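Local atomic coordinates of bartonella effector protein (Bep) substrate of VirB T4SS (Bartonella sp. AR 15-3, PDB entry 4M16), a protein that may transfer AMP from ATP to tyrosine or threonine side chains of target proteins through its N-terminal Fic domain, the part in this fragment. Residues A[82-85]-A[91-94]; A[149-154]-A[194-199]; A[43-48]-A[163-168]; A[122-127]-A[143-148]; A[35-40]-A[71-76]. All coordinates share one frame; numbering follows the deposited sequence.

Contact 1. Residues A[82-85]-A[91-94]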
# COMPACT_ATOMS: atom_id res chain seq x y z
N ASP A 82 -3.96 12.41 -5.75
CA ASP A 82 -4.38 13.14 -6.95
C ASP A 82 -5.15 14.43 -6.62
O ASP A 82 -5.15 15.38 -7.41
CB ASP A 82 -5.26 12.28 -7.84
CG ASP A 82 -6.38 11.61 -7.09
OD1 ASP A 82 -6.13 10.95 -6.05
OD2 ASP A 82 -7.52 11.68 -7.56
N LEU A 83 -5.82 14.44 -5.48
CA LEU A 83 -6.69 15.55 -5.15
C LEU A 83 -5.86 16.63 -4.44
O LEU A 83 -5.00 16.34 -3.64
CB LEU A 83 -7.84 15.07 -4.27
CG LEU A 83 -8.84 14.12 -4.99
CD1 LEU A 83 -9.81 13.54 -3.98
CD2 LEU A 83 -9.61 14.81 -6.12
N SER A 84 -6.13 17.87 -4.76
CA SER A 84 -5.60 18.98 -3.99
C SER A 84 -6.04 18.86 -2.56
O SER A 84 -7.26 18.71 -2.29
CB SER A 84 -6.13 20.30 -4.54
OG SER A 84 -5.51 20.48 -5.78
N PHE A 85 -5.09 18.91 -1.64
CA PHE A 85 -5.40 18.75 -0.23
C PHE A 85 -5.31 20.07 0.57
O PHE A 85 -4.25 20.71 0.65
CB PHE A 85 -4.57 17.69 0.45
CG PHE A 85 -5.04 17.43 1.84
CD1 PHE A 85 -6.21 16.73 2.04
CD2 PHE A 85 -4.42 18.03 2.93
CE1 PHE A 85 -6.73 16.54 3.32
CE2 PHE A 85 -4.92 17.83 4.21
CZ PHE A 85 -6.08 17.12 4.41
N THR A 91 -2.70 26.07 3.59
CA THR A 91 -1.96 25.72 2.38
C THR A 91 -2.67 24.60 1.67
O THR A 91 -3.48 23.87 2.26
CB THR A 91 -0.49 25.33 2.63
OG1 THR A 91 -0.42 24.16 3.46
CG2 THR A 91 0.25 26.52 3.25
N ILE A 92 -2.37 24.49 0.38
CA ILE A 92 -2.95 23.45 -0.44
C ILE A 92 -1.81 22.67 -1.05
O ILE A 92 -0.85 23.24 -1.56
CB ILE A 92 -3.90 24.03 -1.52
CG1 ILE A 92 -5.06 24.76 -0.82
CG2 ILE A 92 -4.43 22.94 -2.47
CD1 ILE A 92 -5.90 25.57 -1.74
N ALA A 93 -1.91 21.36 -0.94
CA ALA A 93 -0.83 20.48 -1.31
C ALA A 93 -1.29 19.51 -2.36
O ALA A 93 -2.50 19.18 -2.49
CB ALA A 93 -0.30 19.75 -0.08
N GLN A 94 -0.30 19.03 -3.10
CA GLN A 94 -0.53 18.15 -4.21
C GLN A 94 0.69 17.31 -4.48
O GLN A 94 1.79 17.70 -4.17
CB GLN A 94 -0.90 18.93 -5.46
CG GLN A 94 -1.53 17.99 -6.45
CD GLN A 94 -2.34 18.74 -7.44
OE1 GLN A 94 -2.02 19.92 -7.76
NE2 GLN A 94 -3.46 18.13 -7.86

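Contact 2. Residues A[149-154]-A[194-199]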
# COMPACT_ATOMS: atom_id res chain seq x y z
N LEU A 149 -1.82 -2.38 -7.64
CA LEU A 149 -2.02 -1.43 -6.59
C LEU A 149 -0.68 -0.78 -6.15
O LEU A 149 -0.65 0.42 -5.93
CB LEU A 149 -2.78 -2.04 -5.40
CG LEU A 149 -3.03 -1.04 -4.24
CD1 LEU A 149 -3.90 0.10 -4.72
CD2 LEU A 149 -3.62 -1.73 -3.02
N ASN A 150 0.40 -1.57 -6.04
CA ASN A 150 1.73 -1.05 -5.74
C ASN A 150 2.08 0.06 -6.76
O ASN A 150 2.57 1.12 -6.38
CB ASN A 150 2.79 -2.15 -5.73
CG ASN A 150 4.15 -1.62 -5.35
OD1 ASN A 150 4.35 -1.14 -4.21
ND2 ASN A 150 5.09 -1.66 -6.29
N TYR A 151 1.88 -0.21 -8.03
CA TYR A 151 2.16 0.79 -9.08
C TYR A 151 1.34 2.05 -8.92
O TYR A 151 1.88 3.17 -9.08
CB TYR A 151 1.88 0.21 -10.46
CG TYR A 151 1.69 1.25 -11.53
CD1 TYR A 151 2.76 1.92 -12.09
CD2 TYR A 151 0.40 1.57 -11.99
CE1 TYR A 151 2.53 2.92 -13.06
CE2 TYR A 151 0.18 2.53 -12.95
CZ TYR A 151 1.23 3.19 -13.49
OH TYR A 151 0.95 4.16 -14.47
N ILE A 152 0.07 1.90 -8.53
CA ILE A 152 -0.81 3.06 -8.34
C ILE A 152 -0.32 4.01 -7.22
O ILE A 152 -0.21 5.23 -7.47
CB ILE A 152 -2.29 2.68 -8.06
CG1 ILE A 152 -2.88 1.93 -9.23
CG2 ILE A 152 -3.09 3.97 -7.89
CD1 ILE A 152 -4.31 1.42 -9.01
N HIS A 153 0.03 3.45 -6.05
CA HIS A 153 0.57 4.19 -4.93
C HIS A 153 -0.29 5.42 -4.71
O HIS A 153 0.19 6.55 -4.80
CB HIS A 153 2.04 4.58 -5.14
CG HIS A 153 2.98 3.94 -4.16
ND1 HIS A 153 3.06 2.57 -4.01
CD2 HIS A 153 3.89 4.46 -3.32
CE1 HIS A 153 3.99 2.28 -3.13
NE2 HIS A 153 4.48 3.42 -2.66
N PRO A 154 -1.59 5.21 -4.42
CA PRO A 154 -2.55 6.28 -4.43
C PRO A 154 -2.47 7.32 -3.29
O PRO A 154 -3.14 8.31 -3.39
CB PRO A 154 -3.89 5.54 -4.33
CG PRO A 154 -3.58 4.29 -3.58
CD PRO A 154 -2.22 3.91 -4.10
N ASP A 194 11.25 -4.59 -8.30
CA ASP A 194 11.38 -5.41 -9.52
C ASP A 194 10.12 -5.46 -10.40
O ASP A 194 10.22 -5.49 -11.65
CB ASP A 194 11.82 -6.85 -9.20
CG ASP A 194 13.30 -6.97 -8.87
OD1 ASP A 194 14.04 -5.99 -8.91
OD2 ASP A 194 13.72 -8.10 -8.55
N ALA A 195 8.95 -5.53 -9.77
CA ALA A 195 7.68 -5.54 -10.49
C ALA A 195 7.55 -4.29 -11.37
O ALA A 195 7.03 -4.38 -12.47
CB ALA A 195 6.48 -5.67 -9.54
N MET A 196 8.06 -3.15 -10.90
CA MET A 196 7.99 -1.92 -11.70
C MET A 196 9.15 -1.74 -12.65
O MET A 196 8.97 -1.14 -13.72
CB MET A 196 7.80 -0.67 -10.81
CG MET A 196 6.33 -0.57 -10.38
SD MET A 196 6.13 0.58 -9.06
CE MET A 196 6.62 2.11 -9.88
N ALA A 197 10.33 -2.26 -12.27
CA ALA A 197 11.58 -2.01 -13.03
C ALA A 197 11.73 -2.98 -14.22
O ALA A 197 12.08 -2.56 -15.31
CB ALA A 197 12.81 -2.08 -12.13
N LEU A 198 11.45 -4.25 -13.98
CA LEU A 198 11.66 -5.28 -14.98
C LEU A 198 10.47 -5.36 -15.95
O LEU A 198 9.53 -4.60 -15.84
CB LEU A 198 11.87 -6.63 -14.27
CG LEU A 198 13.02 -6.73 -13.24
CD1 LEU A 198 12.90 -8.08 -12.53
CD2 LEU A 198 14.39 -6.50 -13.87
N LYS A 199 10.51 -6.29 -16.90
CA LYS A 199 9.45 -6.41 -17.93
C LYS A 199 8.86 -7.78 -17.92
O LYS A 199 9.51 -8.76 -17.53
CB LYS A 199 10.03 -6.20 -19.33
CG LYS A 199 10.28 -4.76 -19.70
CD LYS A 199 10.74 -4.59 -21.14
CE LYS A 199 12.25 -4.60 -21.27
NZ LYS A 199 12.63 -4.34 -22.70

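Contact 3. Residues A[43-48]-A[163-168]. With EDO (1,2-ethanediol), chain B.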
# COMPACT_ATOMS: atom_id res chain seq x y z
N LYS A 43 -0.38 -0.55 16.49
CA LYS A 43 -1.50 -0.57 17.40
C LYS A 43 -2.81 -0.80 16.65
O LYS A 43 -3.64 -1.62 17.10
CB LYS A 43 -1.54 0.71 18.26
CG LYS A 43 -0.49 0.67 19.35
CD LYS A 43 -0.47 1.97 20.17
CE LYS A 43 0.46 1.91 21.37
NZ LYS A 43 1.29 3.14 21.47
N VAL A 44 -2.98 -0.11 15.51
CA VAL A 44 -4.23 -0.20 14.72
C VAL A 44 -4.33 -1.57 14.05
O VAL A 44 -5.41 -2.17 14.06
CB VAL A 44 -4.33 0.93 13.68
CG1 VAL A 44 -5.41 0.65 12.67
CG2 VAL A 44 -4.56 2.25 14.35
N ILE A 45 -3.21 -2.05 13.51
CA ILE A 45 -3.16 -3.41 12.90
C ILE A 45 -3.65 -4.43 13.92
O ILE A 45 -4.44 -5.29 13.60
CB ILE A 45 -1.74 -3.78 12.42
CG1 ILE A 45 -1.30 -2.85 11.31
CG2 ILE A 45 -1.63 -5.27 12.04
CD1 ILE A 45 -2.06 -2.97 10.05
N ASN A 46 -3.21 -4.27 15.17
CA ASN A 46 -3.68 -5.11 16.25
C ASN A 46 -5.18 -5.12 16.46
O ASN A 46 -5.76 -6.19 16.59
CB ASN A 46 -2.98 -4.78 17.56
CG ASN A 46 -1.50 -5.08 17.52
OD1 ASN A 46 -1.03 -5.75 16.61
ND2 ASN A 46 -0.76 -4.56 18.48
N SER A 47 -5.80 -3.94 16.45
CA SER A 47 -7.28 -3.80 16.61
C SER A 47 -7.99 -4.54 15.47
O SER A 47 -8.96 -5.32 15.70
CB SER A 47 -7.67 -2.34 16.62
OG SER A 47 -9.07 -2.18 16.66
N LEU A 48 -7.49 -4.34 14.26
CA LEU A 48 -8.12 -4.89 13.05
C LEU A 48 -8.23 -6.40 13.09
O LEU A 48 -9.04 -7.00 12.34
CB LEU A 48 -7.39 -4.40 11.80
CG LEU A 48 -7.43 -2.91 11.49
CD1 LEU A 48 -6.40 -2.45 10.51
CD2 LEU A 48 -8.79 -2.50 10.95
N GLN A 163 -1.52 -1.43 1.84
CA GLN A 163 -1.68 -2.51 0.89
C GLN A 163 -1.39 -3.87 1.50
O GLN A 163 -2.11 -4.80 1.18
CB GLN A 163 -0.94 -2.27 -0.41
CG GLN A 163 0.59 -2.40 -0.42
CD GLN A 163 1.24 -1.87 -1.73
OE1 GLN A 163 0.54 -1.41 -2.64
NE2 GLN A 163 2.59 -1.95 -1.82
N HIS A 164 -0.43 -3.97 2.43
CA HIS A 164 -0.18 -5.20 3.14
C HIS A 164 -1.41 -5.67 3.92
O HIS A 164 -1.81 -6.82 3.80
CB HIS A 164 1.03 -5.14 4.06
CG HIS A 164 2.29 -4.89 3.33
ND1 HIS A 164 3.40 -4.35 3.94
CD2 HIS A 164 2.59 -4.99 2.02
CE1 HIS A 164 4.35 -4.19 3.04
NE2 HIS A 164 3.88 -4.57 1.87
N ILE A 165 -1.97 -4.82 4.77
CA ILE A 165 -3.12 -5.25 5.59
C ILE A 165 -4.34 -5.52 4.69
O ILE A 165 -5.10 -6.44 4.94
CB ILE A 165 -3.43 -4.26 6.76
CG1 ILE A 165 -4.57 -4.75 7.62
CG2 ILE A 165 -3.72 -2.84 6.27
CD1 ILE A 165 -4.21 -6.02 8.37
N PHE A 166 -4.52 -4.73 3.67
CA PHE A 166 -5.63 -4.92 2.71
C PHE A 166 -5.55 -6.33 2.13
O PHE A 166 -6.56 -7.05 2.13
CB PHE A 166 -5.60 -3.89 1.58
CG PHE A 166 -6.71 -4.03 0.56
CD1 PHE A 166 -6.60 -4.93 -0.47
CD2 PHE A 166 -7.82 -3.19 0.60
CE1 PHE A 166 -7.58 -5.03 -1.44
CE2 PHE A 166 -8.81 -3.27 -0.39
CZ PHE A 166 -8.69 -4.20 -1.40
N PHE A 167 -4.35 -6.73 1.69
CA PHE A 167 -4.22 -8.03 1.08
C PHE A 167 -4.27 -9.20 2.09
O PHE A 167 -4.70 -10.28 1.76
CB PHE A 167 -2.98 -8.10 0.17
CG PHE A 167 -3.29 -7.65 -1.21
CD1 PHE A 167 -3.33 -6.30 -1.52
CD2 PHE A 167 -3.62 -8.56 -2.19
CE1 PHE A 167 -3.67 -5.87 -2.79
CE2 PHE A 167 -3.94 -8.14 -3.48
CZ PHE A 167 -4.01 -6.79 -3.78
N GLU A 168 -3.87 -8.95 3.31
CA GLU A 168 -3.96 -9.97 4.36
C GLU A 168 -5.46 -10.23 4.69
O GLU A 168 -5.87 -11.38 4.84
CB GLU A 168 -3.13 -9.54 5.59
CG GLU A 168 -1.62 -9.52 5.31
CD GLU A 168 -0.75 -9.05 6.49
OE1 GLU A 168 -1.24 -8.24 7.29
OE2 GLU A 168 0.42 -9.44 6.59
C1 EDO B . 1.09 -5.79 8.98
O1 EDO B . 0.40 -5.69 7.72
C2 EDO B . 2.43 -6.53 8.83
O2 EDO B . 2.34 -7.74 8.08

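Contact 4. Residues A[122-127]-A[143-148]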
# COMPACT_ATOMS: atom_id res chain seq x y z
N GLU A 122 -12.96 -2.88 -10.26
CA GLU A 122 -13.71 -3.70 -11.19
C GLU A 122 -13.12 -5.11 -11.33
O GLU A 122 -13.88 -6.06 -11.48
CB GLU A 122 -13.81 -3.02 -12.55
CG GLU A 122 -14.67 -1.77 -12.59
CD GLU A 122 -14.45 -0.95 -13.87
OE1 GLU A 122 -13.32 -0.98 -14.48
OE2 GLU A 122 -15.39 -0.21 -14.24
N ILE A 123 -11.79 -5.27 -11.23
CA ILE A 123 -11.17 -6.60 -11.32
C ILE A 123 -11.63 -7.43 -10.08
O ILE A 123 -12.16 -8.52 -10.22
CB ILE A 123 -9.63 -6.59 -11.37
CG1 ILE A 123 -9.11 -5.88 -12.63
CG2 ILE A 123 -9.09 -8.01 -11.35
CD1 ILE A 123 -7.68 -5.39 -12.48
N LEU A 124 -11.52 -6.86 -8.90
CA LEU A 124 -12.03 -7.52 -7.71
C LEU A 124 -13.52 -7.85 -7.78
O LEU A 124 -13.91 -8.95 -7.39
CB LEU A 124 -11.69 -6.70 -6.43
CG LEU A 124 -10.25 -6.83 -6.01
CD1 LEU A 124 -9.89 -5.67 -5.09
CD2 LEU A 124 -9.96 -8.15 -5.31
N ALA A 125 -14.34 -6.96 -8.34
CA ALA A 125 -15.77 -7.21 -8.34
C ALA A 125 -16.06 -8.33 -9.32
O ALA A 125 -16.81 -9.24 -9.01
CB ALA A 125 -16.58 -5.98 -8.67
N SER A 126 -15.41 -8.30 -10.49
CA SER A 126 -15.64 -9.33 -11.52
C SER A 126 -15.21 -10.72 -11.03
O SER A 126 -15.66 -11.72 -11.55
CB SER A 126 -14.89 -8.98 -12.81
OG SER A 126 -13.51 -9.25 -12.64
N LYS A 127 -14.39 -10.79 -9.99
CA LYS A 127 -13.91 -12.06 -9.45
C LYS A 127 -14.37 -12.35 -8.04
O LYS A 127 -13.76 -13.18 -7.35
CB LYS A 127 -12.36 -12.08 -9.52
CG LYS A 127 -11.80 -12.00 -10.94
CD LYS A 127 -10.28 -11.82 -10.96
CE LYS A 127 -9.74 -11.76 -12.39
NZ LYS A 127 -9.99 -13.02 -13.13
N VAL A 143 -0.99 -11.73 -7.11
CA VAL A 143 0.27 -11.16 -7.63
C VAL A 143 -0.00 -10.02 -8.61
O VAL A 143 0.56 -8.90 -8.46
CB VAL A 143 1.12 -12.23 -8.34
CG1 VAL A 143 2.21 -11.58 -9.19
CG2 VAL A 143 1.72 -13.20 -7.34
N LYS A 144 -0.93 -10.25 -9.55
CA LYS A 144 -1.28 -9.22 -10.53
C LYS A 144 -1.94 -7.96 -9.89
O LYS A 144 -1.55 -6.80 -10.18
CB LYS A 144 -2.17 -9.78 -11.64
CG LYS A 144 -1.42 -10.74 -12.55
CD LYS A 144 -2.26 -11.33 -13.69
CE LYS A 144 -3.29 -12.27 -13.15
NZ LYS A 144 -3.65 -13.36 -14.11
N LEU A 145 -2.93 -8.21 -9.04
CA LEU A 145 -3.63 -7.14 -8.34
C LEU A 145 -2.75 -6.35 -7.38
O LEU A 145 -2.82 -5.11 -7.32
CB LEU A 145 -4.87 -7.70 -7.62
CG LEU A 145 -6.15 -7.79 -8.44
CD1 LEU A 145 -7.14 -8.62 -7.63
CD2 LEU A 145 -6.76 -6.42 -8.80
N PHE A 146 -1.91 -7.08 -6.64
CA PHE A 146 -0.92 -6.43 -5.77
C PHE A 146 0.14 -5.58 -6.50
O PHE A 146 0.34 -4.40 -6.13
CB PHE A 146 -0.27 -7.45 -4.82
CG PHE A 146 0.61 -6.81 -3.78
CD1 PHE A 146 1.92 -6.51 -4.08
CD2 PHE A 146 0.14 -6.53 -2.53
CE1 PHE A 146 2.72 -5.90 -3.16
CE2 PHE A 146 0.94 -5.90 -1.59
CZ PHE A 146 2.25 -5.62 -1.89
N SER A 147 0.68 -6.09 -7.60
CA SER A 147 1.57 -5.27 -8.44
C SER A 147 0.85 -4.03 -8.97
O SER A 147 1.43 -2.95 -9.06
CB SER A 147 2.10 -6.03 -9.64
OG SER A 147 2.86 -7.15 -9.21
N PHE A 148 -0.41 -4.18 -9.34
CA PHE A 148 -1.16 -3.08 -9.91
C PHE A 148 -1.34 -2.00 -8.82
O PHE A 148 -1.01 -0.84 -9.02
CB PHE A 148 -2.49 -3.56 -10.50
CG PHE A 148 -3.36 -2.45 -11.12
CD1 PHE A 148 -2.80 -1.35 -11.76
CD2 PHE A 148 -4.77 -2.59 -11.14
CE1 PHE A 148 -3.62 -0.38 -12.36
CE2 PHE A 148 -5.57 -1.62 -11.72
CZ PHE A 148 -4.98 -0.51 -12.34

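Contact 5. Residues A[35-40]-A[71-76]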
# COMPACT_ATOMS: atom_id res chain seq x y z
N LYS A 35 9.13 6.94 13.42
CA LYS A 35 8.97 5.98 14.53
C LYS A 35 7.58 6.01 15.13
O LYS A 35 6.98 4.96 15.41
CB LYS A 35 9.98 6.23 15.63
N ARG A 36 7.02 7.20 15.24
CA ARG A 36 5.71 7.35 15.87
C ARG A 36 4.59 6.87 14.97
O ARG A 36 3.67 6.19 15.44
CB ARG A 36 5.48 8.78 16.37
CG ARG A 36 4.10 9.03 16.87
CD ARG A 36 3.74 8.11 18.05
NE ARG A 36 2.51 8.52 18.72
CZ ARG A 36 2.44 9.43 19.70
NH1 ARG A 36 3.52 10.03 20.18
NH2 ARG A 36 1.26 9.73 20.20
N CYS A 37 4.71 7.15 13.67
CA CYS A 37 3.83 6.57 12.68
C CYS A 37 3.84 5.07 12.71
O CYS A 37 2.76 4.46 12.62
CB CYS A 37 4.07 7.12 11.27
SG CYS A 37 3.55 8.84 11.16
N LYS A 38 5.01 4.44 12.83
CA LYS A 38 5.06 3.00 12.86
C LYS A 38 4.36 2.47 14.09
O LYS A 38 3.61 1.50 14.01
CB LYS A 38 6.51 2.51 12.86
CG LYS A 38 7.14 2.58 11.48
CD LYS A 38 8.39 1.74 11.36
CE LYS A 38 9.15 2.11 10.10
NZ LYS A 38 10.00 0.99 9.72
N ARG A 39 4.63 3.10 15.25
CA ARG A 39 3.99 2.67 16.48
C ARG A 39 2.48 2.77 16.44
O ARG A 39 1.78 1.82 16.77
CB ARG A 39 4.53 3.47 17.68
CG ARG A 39 5.97 3.17 17.98
CD ARG A 39 6.44 3.64 19.37
NE ARG A 39 6.33 5.08 19.60
CZ ARG A 39 7.18 6.02 19.17
NH1 ARG A 39 8.26 5.73 18.43
NH2 ARG A 39 6.94 7.30 19.46
N ASN A 40 1.98 3.92 16.02
CA ASN A 40 0.54 4.12 15.89
C ASN A 40 -0.10 3.05 14.97
O ASN A 40 -1.10 2.45 15.33
CB ASN A 40 0.24 5.50 15.35
CG ASN A 40 0.46 6.63 16.35
OD1 ASN A 40 0.84 6.43 17.49
ND2 ASN A 40 0.05 7.83 15.94
N GLY A 71 -4.53 8.23 10.68
CA GLY A 71 -5.44 9.32 10.95
C GLY A 71 -5.01 10.10 12.16
O GLY A 71 -5.16 11.34 12.19
N SER A 72 -4.39 9.43 13.14
CA SER A 72 -3.81 10.19 14.25
C SER A 72 -2.66 11.11 13.85
O SER A 72 -2.40 12.15 14.54
CB SER A 72 -3.37 9.25 15.38
OG SER A 72 -4.52 8.73 16.01
N ALA A 73 -1.97 10.76 12.77
CA ALA A 73 -0.79 11.53 12.33
C ALA A 73 -1.04 12.57 11.25
O ALA A 73 -0.49 13.68 11.32
CB ALA A 73 0.31 10.59 11.92
N PHE A 74 -1.82 12.20 10.22
CA PHE A 74 -2.00 13.05 9.05
C PHE A 74 -3.43 13.48 8.76
O PHE A 74 -4.37 12.64 8.74
CB PHE A 74 -1.42 12.34 7.82
CG PHE A 74 0.03 11.98 7.95
CD1 PHE A 74 0.97 12.93 8.20
CD2 PHE A 74 0.44 10.68 7.80
CE1 PHE A 74 2.29 12.60 8.34
CE2 PHE A 74 1.77 10.34 7.90
CZ PHE A 74 2.70 11.29 8.16
N GLU A 75 -3.60 14.80 8.56
CA GLU A 75 -4.85 15.38 8.14
C GLU A 75 -5.39 14.72 6.89
O GLU A 75 -6.61 14.64 6.71
CB GLU A 75 -4.72 16.91 7.92
CG GLU A 75 -4.50 17.71 9.17
CD GLU A 75 -4.30 19.20 8.90
OE1 GLU A 75 -5.02 19.77 8.04
OE2 GLU A 75 -3.42 19.80 9.56
N TRP A 76 -4.48 14.25 6.03
CA TRP A 76 -4.83 13.73 4.72
C TRP A 76 -4.98 12.21 4.72
O TRP A 76 -5.20 11.61 3.66
CB TRP A 76 -3.81 14.19 3.63
CG TRP A 76 -2.38 14.03 4.05
CD1 TRP A 76 -1.57 15.01 4.53
CD2 TRP A 76 -1.58 12.85 3.98
NE1 TRP A 76 -0.33 14.52 4.81
CE2 TRP A 76 -0.29 13.20 4.46
CE3 TRP A 76 -1.80 11.57 3.52
CZ2 TRP A 76 0.74 12.29 4.54
CZ3 TRP A 76 -0.77 10.66 3.59
CH2 TRP A 76 0.48 11.01 4.15

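Contact 1. Residues A[82-85]-A[91-94]
Phe85 and Ala93 form an antiparallel hydrogen-bonded pair, joined by two backbone bonds. Phe85 N gives its hydrogen to Ala93 O at 2.7 Å, and Ala93 N returns one to Phe85 O at 2.9 Å. A third bond comes from a side chain: Gln94 NE2 reaches Asp82 O at 3.3 Å, approaching from above the carbonyl plane, 42° out of it. Gln94 can span this gap because CG lies anti to the backbone N (chi1 -163°) and the chain stays extended beyond it. The carboxylate of Asp82 is engaged elsewhere, by Thr80 and Gln114.

The hairpin probably corresponds to the flap of Fic domains, a beta-hairpin that in relatives borders the active site and helps to hold the target segment. Only a short ladder is formed here.

Two C-H...O contacts accompany the ladder. Ile92 CA sits 3.2 Å from Phe85 O, and Ser84 CA lies 3.4 Å from Ala93 O.

Apolar contact is slight, the chief touch being Ser84 CB against the CG2 branch of Ile92 at 3.8 Å. The side chains of Phe85 and Ala93 start on the same face of the sheet, but the phenyl group then leads away from residues 91-94, where Tyr79 and Phe87 meet it edge-to-face.

Contact 2. Residues A[149-154]-A[194-199]
Met196 carries this contact almost alone, laying its sulfur against Asn150 and the backbone of Tyr151 where the C-terminal ends of helix 135-152 and helix 185-197 come together. The first of these helices runs straight into the Fic signature loop, whose opening residues are His153 and Pro154, so the methionine packs just behind the start of the family motif.

The closer part of the contact is the thioether. Met196 SD lies 3.7 Å from Asn150 ND2, the two side chains passing each other at a slant, and 4.0 Å from Tyr151 CA. Asn150 extends toward the methionine because its CG is anti to the backbone N (chi1 -177°). Its OD1 accepts a hydrogen bond from Gln163 NE2 of helix 159-174, which helps to fix the rotation of the amide whose nitrogen meets the sulfur. Phe107 and Ile105 of a loop also border Met196.

The looser part lies beyond the sulfur. A bend at chi3 (64°) places Met196 CE near the tyrosine, yet CE comes no closer than 4.5 Å to Tyr151 CD1 and approaches the ring obliquely. Farther along, the chain passes from Ala197 through Leu198 to Lys199, exposed residues that make no touch with 149-154.

Helix 135-152 ends abruptly, since His153 adopts a positive phi. There the imidazole turns back on the last turn: His153 ND1 donates to Asn150 O at 2.8 Å, on a lone pair in the carbonyl plane, with that oxygen tilted 30° from the ring plane.

Contact 3. Residues A[43-48]-A[163-168]
Ile165 and Ile45 reach toward each other tip to tip, and the atoms of Ile165 can be followed outward in turn. At the root, Ile165 CB is 3.8 Å from Ile45 CD1. One step out, Ile165 CG1 lies 3.9 Å from the same methyl and 4.1 Å from Leu48 CD1, which meets it at an angle. Ile165 CG2 and the terminal CD1 are each 4.1 Å from Ile45 CD1, so one methyl, Ile45 CD1, touches all four side-chain carbons of Ile165. CG1 points there because it is anti to the backbone N (chi1 -177°), while CG2 takes the crowded position between N and the carbonyl carbon.

Ile45 and Leu48 thus join helix 30-48 to Ile165 of helix 159-174, the helix that follows the Fic signature loop. Leu69 of helix 59-70 also packs on Ile45, making this a three-helix junction.

Beside the apolar patch a molecule of 1,2-ethanediol, probably from the crystallisation liquor, is gripped by one carboxylate. Its O1 donates to Glu168 OE1 at 3.1 Å and its O2 to Glu168 OE2 at 3.0 Å. Glu168 OE2 also accepts from the backbone N of Phe180.

Contact 4. Residues A[122-127]-A[143-148]
Leu145 presents its two methyls to neighbouring residues of the facing helix, one to Ile123 and the other to Leu124. The backbones belong to a nearly antiparallel helix pair within the helical Fic domain: the axes of segments 122-126 and 143-148 come within 11.7 Å at their closest, with their N-to-C directions 159° apart, a spacing filled by branched aliphatic side chains and the Phe148 ring.

Ile123 and Leu145 lie alongside one another, pointing opposite ways. Leu145 CD2 is flanked along the isoleucine, 3.8 Å from Ile123 CG2 and 3.9 Å from Ile123 CB. Ile123 CG1 is anti to the carbonyl carbon (chi1 -63°), which leaves CG2 anti to the backbone N, where it meets that methyl. The other branch is met at an angle: Leu145 CD1 lies 3.7 Å from Leu124 CD2, the leucines lying across one another. Phe148, one turn farther along, adds a looser touch: Ile123 CD1 approaches the ring obliquely, 4.3 Å from Phe148 CD2. Phe166 and Phe167 of helix 159-174 cover Leu124 and Leu145 respectively.

Lys127 and Lys144 bring like charges near each other; Glu140 and Glu141 both form salt bridges with Lys144, and Glu141 adds a long, weak pairing with Lys127, which probably eases the repulsion.

Within 143-148, Val143 O receives both Ser147 OG, at 3.0 Å, and Ser147 N, which arrive from opposite faces of its plane.

Contact 5. Residues A[35-40]-A[71-76]
A cysteine sulfur beside an aromatic ring is the distinctive feature here: Cys37 SG lies 4.7 Å from the centroid of the Phe74 ring, 47° off its normal. That oblique approach makes it a sulfur-aromatic contact in which the sulfur neither caps the face nor meets the rim squarely. Its nearest ring atoms are Phe74 CZ and CE2.

The sulfur does not act alone. Cys37 SG is also 3.8 Å from Ala73 CB, and that methyl sits over the centre of the Phe74 ring, on the same side as the sulfur. Trp76 covers the opposite face, its CZ2 offset toward the rim, so the phenyl group is held between two neighbours of its own loop. Phe74 CB in turn lies over the centre of the indole. SG lies anti to the carbonyl carbon of Cys37 (chi1 -70°), which carries it to Ala73 and the phenyl ring.

One turn later, Asn40 ND2 approaches Ser72 CB at 3.7 Å. The other end of that amide is held within the helix: Arg36 NE donates to Asn40 OD1 at 2.9 Å, with the oxygen close to the guanidinium plane but the donor tilted 28° from the carbonyl plane.

The contact thus ties helix 30-48 to the connection after helix 59-70, a connection also anchored by Lys24 through Gly71 and Ala73. Its chemistry implies cohesion mainly by dispersion, through a polarisable sulfur and apolar carbons, while the arginine probably polarises the asparagine amide and limits its rotation.

From the N terminus, helix 30-48 opens both contact 5 and contact 3. Contact 5 closes first, over helix 59-70, by reaching the connection at 71-76; contact 3 closes only at 163-168, so the two cross. Inside the long loop of contact 3 nest contact 1, the local hairpin of 82-94, and contact 4, which folds helix 110-126 onto helix 135-152. Contact 2 starts on that last helix and closes at 194-199, crossing contact 3 and adding helix 185-197. Direct touches link the set: Phe85 of contact 1 packs on Glu75 and Trp76 of contact 5, while Phe146 and Phe167 join contacts 4 and 3.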